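Local coordinates for protein phosphinothricin N-acetyltransferase (Brucella ovis, PDB 5DWM) that probably transfers the acetyl group of acetyl-CoA to an amine acceptor, possibly phosphinothricin, at residues A[26-31]-A[40-45]. Numbering follows the deposited sequence.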
loop_
_atom_site.group_PDB
_atom_site.type_symbol
_atom_site.label_atom_id
_atom_site.label_comp_id
_atom_site.label_asym_id
_atom_site.label_seq_id
_atom_site.Cartn_x
_atom_site.Cartn_y
_atom_site.Cartn_z
ATOM N N ILE A 26 8.366 18.843 13.188
ATOM C CA ILE A 26 7.000 18.863 12.665
ATOM C C ILE A 26 6.408 17.460 12.686
ATOM O O ILE A 26 5.282 17.242 13.146
ATOM C CB ILE A 26 6.986 19.457 11.247
ATOM C CG1 ILE A 26 7.345 20.946 11.305
ATOM C CG2 ILE A 26 5.630 19.251 10.575
ATOM C CD1 ILE A 26 7.526 21.590 9.944
ATOM N N TYR A 27 7.161 16.484 12.180
ATOM C CA TYR A 27 6.646 15.119 12.142
ATOM C C TYR A 27 6.460 14.556 13.550
ATOM O O TYR A 27 5.500 13.808 13.795
ATOM C CB TYR A 27 7.556 14.229 11.283
ATOM C CG TYR A 27 6.960 12.863 11.012
ATOM C CD1 TYR A 27 5.733 12.735 10.371
ATOM C CD2 TYR A 27 7.611 11.707 11.418
ATOM C CE1 TYR A 27 5.164 11.489 10.144
ATOM C CE2 TYR A 27 7.051 10.446 11.194
ATOM C CZ TYR A 27 5.824 10.359 10.557
ATOM O OH TYR A 27 5.251 9.139 10.316
ATOM N N THR A 28 7.349 14.912 14.484
ATOM C CA THR A 28 7.202 14.456 15.865
ATOM C C THR A 28 5.843 14.856 16.432
ATOM O O THR A 28 5.146 14.038 17.045
ATOM C CB THR A 28 8.346 15.010 16.720
ATOM O OG1 THR A 28 9.571 14.365 16.347
ATOM C CG2 THR A 28 8.080 14.796 18.223
ATOM N N GLN A 29 5.447 16.117 16.233
ATOM C CA GLN A 29 4.141 16.557 16.721
ATOM C C GLN A 29 3.003 15.813 16.034
ATOM O O GLN A 29 2.014 15.444 16.680
ATOM C CB GLN A 29 3.985 18.070 16.546
ATOM C CG GLN A 29 4.869 18.875 17.480
ATOM C CD GLN A 29 4.809 18.353 18.901
ATOM O OE1 GLN A 29 3.734 18.265 19.495
ATOM N NE2 GLN A 29 5.966 17.973 19.445
ATOM N N ALA A 30 3.121 15.585 14.722
ATOM C CA ALA A 30 2.115 14.801 14.010
ATOM C C ALA A 30 1.982 13.395 14.591
ATOM O O ALA A 30 0.866 12.895 14.783
ATOM C CB ALA A 30 2.478 14.723 12.530
ATOM N N VAL A 31 3.110 12.751 14.892
ATOM C CA VAL A 31 3.073 11.393 15.426
ATOM C C VAL A 31 2.444 11.379 16.810
ATOM O O VAL A 31 1.613 10.517 17.123
ATOM C CB VAL A 31 4.494 10.795 15.428
ATOM C CG1 VAL A 31 4.542 9.517 16.253
ATOM C CG2 VAL A 31 4.969 10.538 14.002
ATOM N N ILE A 40 3.871 5.431 15.999
ATOM C CA ILE A 40 3.587 5.724 17.395
ATOM C C ILE A 40 4.751 6.431 18.069
ATOM O O ILE A 40 4.550 7.355 18.860
ATOM C CB ILE A 40 3.221 4.433 18.158
ATOM C CG1 ILE A 40 2.164 3.637 17.399
ATOM C CG2 ILE A 40 2.792 4.757 19.589
ATOM C CD1 ILE A 40 0.932 4.394 17.115
ATOM N N GLU A 41 5.979 6.029 17.748
ATOM C CA GLU A 41 7.174 6.609 18.339
ATOM C C GLU A 41 7.836 7.527 17.324
ATOM O O GLU A 41 8.194 7.057 16.231
ATOM C CB GLU A 41 8.125 5.486 18.726
ATOM C CG GLU A 41 9.441 5.919 19.309
ATOM C CD GLU A 41 10.347 4.737 19.578
ATOM O OE1 GLU A 41 9.823 3.657 19.923
ATOM O OE2 GLU A 41 11.578 4.884 19.430
ATOM N N PRO A 42 8.003 8.816 17.620
ATOM C CA PRO A 42 8.614 9.740 16.661
ATOM C C PRO A 42 10.002 9.278 16.259
ATOM O O PRO A 42 10.823 8.924 17.121
ATOM C CB PRO A 42 8.684 11.059 17.448
ATOM C CG PRO A 42 7.577 10.962 18.429
ATOM C CD PRO A 42 7.519 9.506 18.829
ATOM N N PRO A 43 10.289 9.236 14.955
ATOM C CA PRO A 43 11.649 8.914 14.504
ATOM C C PRO A 43 12.651 9.972 14.949
ATOM O O PRO A 43 12.316 11.136 15.171
ATOM C CB PRO A 43 11.526 8.899 12.973
ATOM C CG PRO A 43 10.057 8.730 12.699
ATOM C CD PRO A 43 9.354 9.419 13.832
ATOM N N THR A 44 13.905 9.549 15.073
ATOM C CA THR A 44 14.977 10.498 15.324
ATOM C C THR A 44 15.261 11.323 14.064
ATOM O O THR A 44 14.863 10.974 12.945
ATOM C CB THR A 44 16.270 9.759 15.680
ATOM O OG1 THR A 44 16.596 8.850 14.615
ATOM C CG2 THR A 44 16.118 8.980 17.005
ATOM N N MET A 45 16.002 12.417 14.253
ATOM C CA MET A 45 16.516 13.150 13.105
ATOM C C MET A 45 17.382 12.250 12.228
ATOM O O MET A 45 17.341 12.353 10.994
ATOM C CB MET A 45 17.303 14.361 13.593
ATOM C CG MET A 45 17.582 15.379 12.528
ATOM S SD MET A 45 18.452 16.796 13.213
ATOM C CE MET A 45 17.497 17.124 14.691
HETATM O O HOH W 1 11.967 13.103 17.137
HETATM O O HOH W 2 9.945 12.556 14.060
HETATM O O HOH W 3 2.023 8.536 19.203
#
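V31 meets the loop 40-45 first at I40: its CG1 lies 3.4 Å from I40 O. V31 CG1 stands anti to the backbone N (chi1 167°), which carries that methyl to the loop, while CG2 sits above one face of the Y27 ring, nearer its periphery than its centre. The CB of I40 is directed away from the helix, and its side chain packs on P84 of the second subunit. The I40 carbonyl is tied back to the helix by a water that donates to both I40 O and V31 O; V31 O also accepts a hydrogen bond from K159 NZ. Past E41, whose CB is also directed away, the CB of P42 is directed at the helix. P42 CD rests 3.9 Å from V31 CG1, and P42 CB lies 3.6 Å from T28 OG1, the proline and threonine side chains crossing at about a right angle. These residues belong to the connection between helices 20-33 and 45-58 of the GNAT fold, which here doubles back along the first helix without a direct hydrogen bond between the two segments. P43 CD then approaches the edge of the Y27 ring roughly level with it, 3.6 Å from Y27 CE2. The phenol OH is hydrogen-bonded to E39 OE1 and S37 OG, and the ring stacks edge-to-face with Y95, a neighbour in sequence of the acetyl-CoA-binding I94 and I96. Two waters bridge P43 O to T28 OG1, each donating to both; one sits 2.8 Å from both T28 OG1 and P43 O. T28 OG1 gives its own proton to T24 O. At T44 the loop ends: its OG1 N-caps helix 45-58 by accepting from E47 N.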